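Local structure of putative Fe-S biosynthesis protein (Lactobacillus salivarius, 2P2E) at residues N23-G35 and I72-M85. The protein is of uncharacterised function but may take part in iron-sulphur cluster assembly. Numbering follows the deposited sequence.
Sequences NAVLLLDFDDGVG and IGKFYYKGYSKMYM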
ATOM      1  N   ASN A  23      -4.154  11.560  11.342  1.00 27.94           N
ATOM      2  CA  ASN A  23      -3.998  10.378  12.176  1.00 29.16           C
ATOM      3  C   ASN A  23      -3.899   9.097  11.339  1.00 29.11           C
ATOM      4  O   ASN A  23      -3.931   7.983  11.879  1.00 28.68           O
ATOM      5  CB  ASN A  23      -5.193  10.283  13.133  1.00 30.84           C
ATOM      6  CG  ASN A  23      -4.813   9.733  14.495  1.00 33.80           C
ATOM      7  OD1 ASN A  23      -5.216   8.621  14.877  1.00 34.07           O
ATOM      8  ND2 ASN A  23      -4.030  10.511  15.244  1.00 34.07           N
ATOM      9  N   ALA A  24      -3.773   9.256  10.025  1.00 27.30           N
ATOM     10  CA  ALA A  24      -3.700   8.100   9.145  1.00 25.60           C
ATOM     11  C   ALA A  24      -2.316   7.804   8.570  1.00 24.11           C
ATOM     12  O   ALA A  24      -1.548   8.718   8.255  1.00 23.38           O
ATOM     13  CB  ALA A  24      -4.699   8.255   8.018  1.00 26.57           C
ATOM     14  N   VAL A  25      -2.038   6.509   8.431  1.00 22.08           N
ATOM     15  CA  VAL A  25      -0.787   5.985   7.902  1.00 20.98           C
ATOM     16  C   VAL A  25      -1.106   4.980   6.790  1.00 20.39           C
ATOM     17  O   VAL A  25      -2.056   4.212   6.886  1.00 19.50           O
ATOM     18  CB  VAL A  25       0.030   5.270   9.015  1.00 22.04           C
ATOM     19  CG1 VAL A  25       1.250   4.577   8.427  1.00 21.15           C
ATOM     20  CG2 VAL A  25       0.454   6.273  10.065  1.00 21.50           C
ATOM     21  N   LEU A  26      -0.310   4.994   5.727  1.00 20.90           N
ATOM     22  CA  LEU A  26      -0.514   4.087   4.606  1.00 19.09           C
ATOM     23  C   LEU A  26       0.451   2.919   4.615  1.00 18.40           C
ATOM     24  O   LEU A  26       1.638   3.076   4.910  1.00 18.38           O
ATOM     25  CB  LEU A  26      -0.364   4.837   3.287  1.00 18.37           C
ATOM     26  CG  LEU A  26      -1.476   5.828   2.975  1.00 18.77           C
ATOM     27  CD1 LEU A  26      -1.185   6.537   1.688  1.00 15.97           C
ATOM     28  CD2 LEU A  26      -2.783   5.087   2.873  1.00 18.43           C
ATOM     29  N   LEU A  27      -0.068   1.747   4.277  1.00 17.05           N
ATOM     30  CA  LEU A  27       0.750   0.561   4.234  1.00 17.69           C
ATOM     31  C   LEU A  27       0.622  -0.168   2.909  1.00 18.63           C
ATOM     32  O   LEU A  27      -0.478  -0.330   2.377  1.00 20.12           O
ATOM     33  CB  LEU A  27       0.355  -0.400   5.347  1.00 15.30           C
ATOM     34  CG  LEU A  27       0.245   0.133   6.767  1.00 14.70           C
ATOM     35  CD1 LEU A  27      -0.191  -1.019   7.655  1.00 14.07           C
ATOM     36  CD2 LEU A  27       1.567   0.710   7.240  1.00 13.58           C
ATOM     37  N   LEU A  28       1.755  -0.589   2.367  1.00 19.08           N
ATOM     38  CA  LEU A  28       1.756  -1.376   1.150  1.00 19.17           C
ATOM     39  C   LEU A  28       1.944  -2.764   1.739  1.00 20.65           C
ATOM     40  O   LEU A  28       3.059  -3.190   2.025  1.00 20.54           O
ATOM     41  CB  LEU A  28       2.931  -1.010   0.261  1.00 18.80           C
ATOM     42  CG  LEU A  28       3.031  -1.843  -1.013  1.00 20.52           C
ATOM     43  CD1 LEU A  28       1.718  -1.822  -1.794  1.00 18.65           C
ATOM     44  CD2 LEU A  28       4.148  -1.284  -1.852  1.00 21.73           C
ATOM     45  N   ASP A  29       0.832  -3.450   1.946  1.00 21.16           N
ATOM     46  CA  ASP A  29       0.849  -4.762   2.554  1.00 23.14           C
ATOM     47  C   ASP A  29       0.997  -5.932   1.603  1.00 23.86           C
ATOM     48  O   ASP A  29       0.479  -5.922   0.492  1.00 25.11           O
ATOM     49  CB  ASP A  29      -0.427  -4.934   3.390  1.00 25.49           C
ATOM     50  CG  ASP A  29      -0.559  -6.318   3.992  1.00 27.45           C
ATOM     51  OD1 ASP A  29       0.392  -6.762   4.669  1.00 28.39           O
ATOM     52  OD2 ASP A  29      -1.618  -6.956   3.799  1.00 29.86           O
ATOM     53  N   PHE A  30       1.743  -6.934   2.050  1.00 25.10           N
ATOM     54  CA  PHE A  30       1.907  -8.156   1.289  1.00 25.15           C
ATOM     55  C   PHE A  30       1.022  -9.111   2.088  1.00 25.44           C
ATOM     56  O   PHE A  30       1.358  -9.523   3.197  1.00 24.22           O
ATOM     57  CB  PHE A  30       3.358  -8.628   1.288  1.00 25.76           C
ATOM     58  CG  PHE A  30       3.627  -9.689   0.276  1.00 26.00           C
ATOM     59  CD1 PHE A  30       3.400  -9.438  -1.076  1.00 27.58           C
ATOM     60  CD2 PHE A  30       4.054 -10.950   0.662  1.00 26.32           C
ATOM     61  CE1 PHE A  30       3.584 -10.430  -2.032  1.00 26.69           C
ATOM     62  CE2 PHE A  30       4.243 -11.952  -0.283  1.00 25.88           C
ATOM     63  CZ  PHE A  30       4.006 -11.688  -1.635  1.00 26.84           C
ATOM     64  N   ASP A  31      -0.133  -9.420   1.515  1.00 26.21           N
ATOM     65  CA  ASP A  31      -1.136 -10.262   2.142  1.00 27.15           C
ATOM     66  C   ASP A  31      -0.716 -11.709   2.260  1.00 27.82           C
ATOM     67  O   ASP A  31      -1.059 -12.516   1.411  1.00 28.97           O
ATOM     68  CB  ASP A  31      -2.425 -10.173   1.338  1.00 27.59           C
ATOM     69  CG  ASP A  31      -3.612 -10.619   2.124  1.00 28.76           C
ATOM     70  OD1 ASP A  31      -3.403 -11.120   3.246  1.00 31.03           O
ATOM     71  OD2 ASP A  31      -4.748 -10.470   1.628  1.00 29.13           O
ATOM     72  N   ASP A  32       0.009 -12.047   3.319  1.00 28.64           N
ATOM     73  CA  ASP A  32       0.477 -13.416   3.500  1.00 29.45           C
ATOM     74  C   ASP A  32       0.175 -13.950   4.894  1.00 30.49           C
ATOM     75  O   ASP A  32       0.609 -15.040   5.266  1.00 30.91           O
ATOM     76  CB  ASP A  32       1.982 -13.488   3.237  1.00 28.68           C
ATOM     77  CG  ASP A  32       2.758 -12.452   4.027  1.00 29.26           C
ATOM     78  OD1 ASP A  32       2.189 -11.882   4.981  1.00 30.01           O
ATOM     79  OD2 ASP A  32       3.937 -12.214   3.701  1.00 28.81           O
ATOM     80  N   GLY A  33      -0.569 -13.176   5.671  1.00 31.28           N
ATOM     81  CA  GLY A  33      -0.908 -13.618   7.005  1.00 31.36           C
ATOM     82  C   GLY A  33       0.132 -13.255   8.041  1.00 31.30           C
ATOM     83  O   GLY A  33      -0.092 -13.449   9.233  1.00 32.78           O
ATOM     84  N   VAL A  34       1.275 -12.743   7.602  1.00 30.71           N
ATOM     85  CA  VAL A  34       2.314 -12.352   8.545  1.00 31.14           C
ATOM     86  C   VAL A  34       2.070 -10.913   9.046  1.00 31.97           C
ATOM     87  O   VAL A  34       1.781 -10.000   8.261  1.00 32.13           O
ATOM     88  CB  VAL A  34       3.718 -12.450   7.899  1.00 30.33           C
ATOM     89  CG1 VAL A  34       4.790 -12.164   8.937  1.00 29.55           C
ATOM     90  CG2 VAL A  34       3.924 -13.829   7.311  1.00 28.58           C
ATOM     91  N   GLY A  35       2.175 -10.725  10.359  1.00 32.97           N
ATOM     92  CA  GLY A  35       1.974  -9.405  10.938  1.00 33.31           C
ATOM     93  C   GLY A  35       0.715  -9.329  11.778  1.00 33.57           C
ATOM     94  O   GLY A  35      -0.270 -10.018  11.491  1.00 32.23           O
ATOM     95  N   ILE A  72       2.979  11.570  -2.124  1.00 16.97           N
ATOM     96  CA  ILE A  72       1.780  11.858  -1.341  1.00 15.84           C
ATOM     97  C   ILE A  72       1.984  11.504   0.118  1.00 16.06           C
ATOM     98  O   ILE A  72       1.035  11.458   0.879  1.00 16.87           O
ATOM     99  CB  ILE A  72       0.529  11.105  -1.835  1.00 13.89           C
ATOM    100  CG1 ILE A  72       0.640   9.621  -1.513  1.00 13.79           C
ATOM    101  CG2 ILE A  72       0.349  11.322  -3.320  1.00 15.65           C
ATOM    102  CD1 ILE A  72      -0.660   8.867  -1.724  1.00 11.98           C
ATOM    103  N   GLY A  73       3.231  11.266   0.503  1.00 17.32           N
ATOM    104  CA  GLY A  73       3.529  10.904   1.874  1.00 18.57           C
ATOM    105  C   GLY A  73       4.256   9.576   1.924  1.00 20.11           C
ATOM    106  O   GLY A  73       4.713   9.069   0.900  1.00 20.84           O
ATOM    107  N   LYS A  74       4.358   9.003   3.114  1.00 21.04           N
ATOM    108  CA  LYS A  74       5.042   7.736   3.297  1.00 20.94           C
ATOM    109  C   LYS A  74       4.159   6.514   3.166  1.00 19.82           C
ATOM    110  O   LYS A  74       2.956   6.575   3.369  1.00 19.59           O
ATOM    111  CB  LYS A  74       5.712   7.708   4.666  1.00 22.95           C
ATOM    112  CG  LYS A  74       7.031   8.429   4.713  1.00 26.22           C
ATOM    113  CD  LYS A  74       7.589   8.450   6.126  1.00 30.91           C
ATOM    114  CE  LYS A  74       8.980   9.055   6.157  1.00 32.30           C
ATOM    115  NZ  LYS A  74       8.991  10.435   5.592  1.00 35.47           N
ATOM    116  N   PHE A  75       4.799   5.402   2.831  1.00 19.52           N
ATOM    117  CA  PHE A  75       4.170   4.094   2.689  1.00 18.77           C
ATOM    118  C   PHE A  75       5.010   3.152   3.523  1.00 18.95           C
ATOM    119  O   PHE A  75       6.211   3.040   3.291  1.00 20.57           O
ATOM    120  CB  PHE A  75       4.242   3.613   1.249  1.00 18.31           C
ATOM    121  CG  PHE A  75       3.111   4.067   0.393  1.00 18.11           C
ATOM    122  CD1 PHE A  75       1.869   3.452   0.485  1.00 19.55           C
ATOM    123  CD2 PHE A  75       3.296   5.078  -0.550  1.00 18.29           C
ATOM    124  CE1 PHE A  75       0.819   3.839  -0.358  1.00 19.94           C
ATOM    125  CE2 PHE A  75       2.253   5.472  -1.396  1.00 17.49           C
ATOM    126  CZ  PHE A  75       1.020   4.854  -1.303  1.00 18.97           C
ATOM    127  N   TYR A  76       4.407   2.482   4.492  1.00 18.64           N
ATOM    128  CA  TYR A  76       5.167   1.552   5.310  1.00 18.81           C
ATOM    129  C   TYR A  76       4.957   0.157   4.772  1.00 18.59           C
ATOM    130  O   TYR A  76       3.912  -0.134   4.207  1.00 17.79           O
ATOM    131  CB  TYR A  76       4.718   1.650   6.764  1.00 20.84           C
ATOM    132  CG  TYR A  76       5.187   2.929   7.392  1.00 22.98           C
ATOM    133  CD1 TYR A  76       6.422   3.002   8.015  1.00 23.25           C
ATOM    134  CD2 TYR A  76       4.429   4.089   7.297  1.00 24.16           C
ATOM    135  CE1 TYR A  76       6.893   4.197   8.529  1.00 24.17           C
ATOM    136  CE2 TYR A  76       4.891   5.296   7.808  1.00 24.45           C
ATOM    137  CZ  TYR A  76       6.124   5.339   8.422  1.00 25.75           C
ATOM    138  OH  TYR A  76       6.576   6.529   8.942  1.00 27.44           O
ATOM    139  N   TYR A  77       5.953  -0.703   4.926  1.00 18.24           N
ATOM    140  CA  TYR A  77       5.835  -2.069   4.441  1.00 19.21           C
ATOM    141  C   TYR A  77       6.709  -3.030   5.229  1.00 20.05           C
ATOM    142  O   TYR A  77       7.686  -2.628   5.870  1.00 20.97           O
ATOM    143  CB  TYR A  77       6.199  -2.143   2.957  1.00 17.32           C
ATOM    144  CG  TYR A  77       7.650  -1.890   2.667  1.00 16.37           C
ATOM    145  CD1 TYR A  77       8.518  -2.941   2.374  1.00 16.93           C
ATOM    146  CD2 TYR A  77       8.159  -0.599   2.679  1.00 16.55           C
ATOM    147  CE1 TYR A  77       9.861  -2.709   2.095  1.00 16.05           C
ATOM    148  CE2 TYR A  77       9.501  -0.354   2.407  1.00 17.28           C
ATOM    149  CZ  TYR A  77      10.341  -1.412   2.113  1.00 17.52           C
ATOM    150  OH  TYR A  77      11.654  -1.154   1.835  1.00 19.73           O
ATOM    151  N   LYS A  78       6.349  -4.306   5.176  1.00 18.95           N
ATOM    152  CA  LYS A  78       7.102  -5.323   5.881  1.00 18.05           C
ATOM    153  C   LYS A  78       8.420  -5.489   5.154  1.00 18.21           C
ATOM    154  O   LYS A  78       8.449  -5.731   3.950  1.00 17.00           O
ATOM    155  CB  LYS A  78       6.312  -6.628   5.908  1.00 17.84           C
ATOM    156  CG  LYS A  78       5.015  -6.496   6.682  1.00 18.44           C
ATOM    157  CD  LYS A  78       4.205  -7.773   6.705  1.00 18.43           C
ATOM    158  CE  LYS A  78       3.541  -8.044   5.378  1.00 18.18           C
ATOM    159  NZ  LYS A  78       2.475  -9.078   5.514  1.00 19.76           N
ATOM    160  N   GLY A  79       9.513  -5.326   5.890  1.00 17.95           N
ATOM    161  CA  GLY A  79      10.828  -5.447   5.294  1.00 18.41           C
ATOM    162  C   GLY A  79      10.959  -6.525   4.241  1.00 19.96           C
ATOM    163  O   GLY A  79      11.183  -6.227   3.075  1.00 20.87           O
ATOM    164  N   TYR A  80      10.790  -7.777   4.648  1.00 20.14           N
ATOM    165  CA  TYR A  80      10.922  -8.914   3.746  1.00 20.27           C
ATOM    166  C   TYR A  80      10.215  -8.823   2.405  1.00 20.28           C
ATOM    167  O   TYR A  80      10.764  -9.245   1.400  1.00 21.30           O
ATOM    168  CB  TYR A  80      10.484 -10.196   4.453  1.00 19.91           C
ATOM    169  CG  TYR A  80       9.009 -10.281   4.763  1.00 20.49           C
ATOM    170  CD1 TYR A  80       8.130 -10.906   3.885  1.00 19.42           C
ATOM    171  CD2 TYR A  80       8.498  -9.780   5.957  1.00 21.39           C
ATOM    172  CE1 TYR A  80       6.778 -11.039   4.188  1.00 20.28           C
ATOM    173  CE2 TYR A  80       7.146  -9.909   6.275  1.00 22.83           C
ATOM    174  CZ  TYR A  80       6.294 -10.543   5.385  1.00 22.67           C
ATOM    175  OH  TYR A  80       4.967 -10.707   5.710  1.00 24.73           O
ATOM    176  N   SER A  81       9.005  -8.288   2.370  1.00 20.58           N
ATOM    177  CA  SER A  81       8.286  -8.206   1.104  1.00 21.92           C
ATOM    178  C   SER A  81       9.021  -7.349   0.086  1.00 22.93           C
ATOM    179  O   SER A  81       8.639  -7.282  -1.077  1.00 23.34           O
ATOM    180  CB  SER A  81       6.863  -7.676   1.322  1.00 20.51           C
ATOM    181  OG  SER A  81       6.867  -6.485   2.078  1.00 20.97           O
ATOM    182  N   LYS A  82      10.090  -6.709   0.532  1.00 24.95           N
ATOM    183  CA  LYS A  82      10.899  -5.855  -0.328  1.00 26.70           C
ATOM    184  C   LYS A  82      11.369  -6.660  -1.530  1.00 27.52           C
ATOM    185  O   LYS A  82      11.601  -6.108  -2.608  1.00 26.22           O
ATOM    186  CB  LYS A  82      12.103  -5.349   0.466  1.00 28.79           C
ATOM    187  CG  LYS A  82      12.927  -4.278  -0.201  1.00 33.27           C
ATOM    188  CD  LYS A  82      14.009  -3.790   0.772  1.00 35.90           C
ATOM    189  CE  LYS A  82      14.835  -2.630   0.195  1.00 37.03           C
ATOM    190  NZ  LYS A  82      15.885  -2.158   1.161  1.00 38.09           N
HETATM  191  N   MSE A  83      11.500  -7.971  -1.333  1.00 28.08           N
HETATM  192  CA  MSE A  83      11.964  -8.864  -2.388  1.00 30.51           C
HETATM  193  C   MSE A  83      10.946  -9.001  -3.511  1.00 30.40           C
HETATM  194  O   MSE A  83      11.278  -9.449  -4.613  1.00 29.10           O
HETATM  195  CB  MSE A  83      12.290 -10.248  -1.812  1.00 34.34           C
HETATM  196  CG  MSE A  83      11.088 -11.062  -1.357  1.00 40.70           C
HETATM  197 SE   MSE A  83      11.611 -12.831  -0.670  1.00 48.80          SE
HETATM  198  CE  MSE A  83      12.531 -13.498  -2.264  1.00 44.95           C
ATOM    199  N   TYR A  84       9.709  -8.606  -3.232  1.00 29.60           N
ATOM    200  CA  TYR A  84       8.659  -8.700  -4.232  1.00 29.25           C
ATOM    201  C   TYR A  84       8.390  -7.366  -4.903  1.00 29.85           C
ATOM    202  O   TYR A  84       7.519  -7.255  -5.765  1.00 28.72           O
ATOM    203  CB  TYR A  84       7.376  -9.219  -3.596  1.00 29.16           C
ATOM    204  CG  TYR A  84       7.509 -10.624  -3.106  1.00 29.59           C
ATOM    205  CD1 TYR A  84       7.909 -11.641  -3.966  1.00 29.44           C
ATOM    206  CD2 TYR A  84       7.252 -10.945  -1.781  1.00 29.84           C
ATOM    207  CE1 TYR A  84       8.053 -12.946  -3.515  1.00 30.01           C
ATOM    208  CE2 TYR A  84       7.392 -12.253  -1.321  1.00 30.10           C
ATOM    209  CZ  TYR A  84       7.795 -13.247  -2.189  1.00 30.04           C
ATOM    210  OH  TYR A  84       7.972 -14.532  -1.728  1.00 32.43           O
HETATM  211  N   MSE A  85       9.158  -6.356  -4.523  1.00 30.78           N
HETATM  212  CA  MSE A  85       8.957  -5.040  -5.088  1.00 30.19           C
HETATM  213  C   MSE A  85      10.024  -4.632  -6.086  1.00 30.28           C
HETATM  214  O   MSE A  85      10.919  -5.398  -6.421  1.00 30.24           O
HETATM  215  CB  MSE A  85       8.867  -4.014  -3.957  1.00 30.74           C
HETATM  216  CG  MSE A  85       7.760  -4.309  -2.958  1.00 32.10           C
HETATM  217 SE   MSE A  85       7.872  -3.171  -1.379  1.00 38.88          SE
HETATM  218  CE  MSE A  85       6.424  -3.956  -0.329  1.00 37.70           C
TER
HETATM  219  O   HOH W   1       1.529   7.476   5.200  1.00 18.35           O
HETATM  220  O   HOH W   2       4.406  -5.441   2.817  1.00 15.93           O
HETATM  221  O   HOH W   3      -0.502  -9.185   6.006  1.00 28.53           O
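K78 sends its side chain from just past strand 75-77 into the turn that follows strand 24-30. Its CB points toward that turn, and the chain starts out extended until chi3 (-74°) bends it. CD then passes V34 O at 3.6 Å, and CE has F30 O and D29 OD1 on the same side of it. At the tip, NZ lies 2.6 Å from F30 O and 3.0 Å from V34 O, bonding to both carbonyls from positions tilted out of their planes. It also makes a salt bridge to D32 OD1 at 2.9 Å, on the syn side but well out of the carboxylate plane. Its other salt bridge, to D29 OD1, is weak; that carboxylate is also held by Y64 and R50, and water 3 joins OD1 to NZ. Two carboxylates and two carbonyls round NZ, more acceptors than it has protons, would be expected to favour its charged form.

D32 OD1 also closes an Asx turn by accepting V34 N from the face opposite NZ. OD2 offers its syn lone pair to Y80 OH at 2.7 Å, with ring and carboxylate nearly coplanar.

Earlier along both segments, strands 24-30 and 75-77 run parallel as neighbours in a mixed, eight-stranded sheet, with 49-55 along the other side of 24-30. Y76 bridges them: its N gives a nearly straight bond (173°) to L26 O, and its O accepts L28 N. V25 CG1 meets Y76 CD2 and L27 CD2 meets Y76 CB, both side chains crossing that of Y76 at a slant, while on the sheet's other face L26 CB packs beside F75 CD1 at 3.8 Å.

The F30 ring takes Y84 CD2 over one face, near its rim. The two planes are 20° apart and slid so far that they barely overlap, while S81 CB presses on F30 CB.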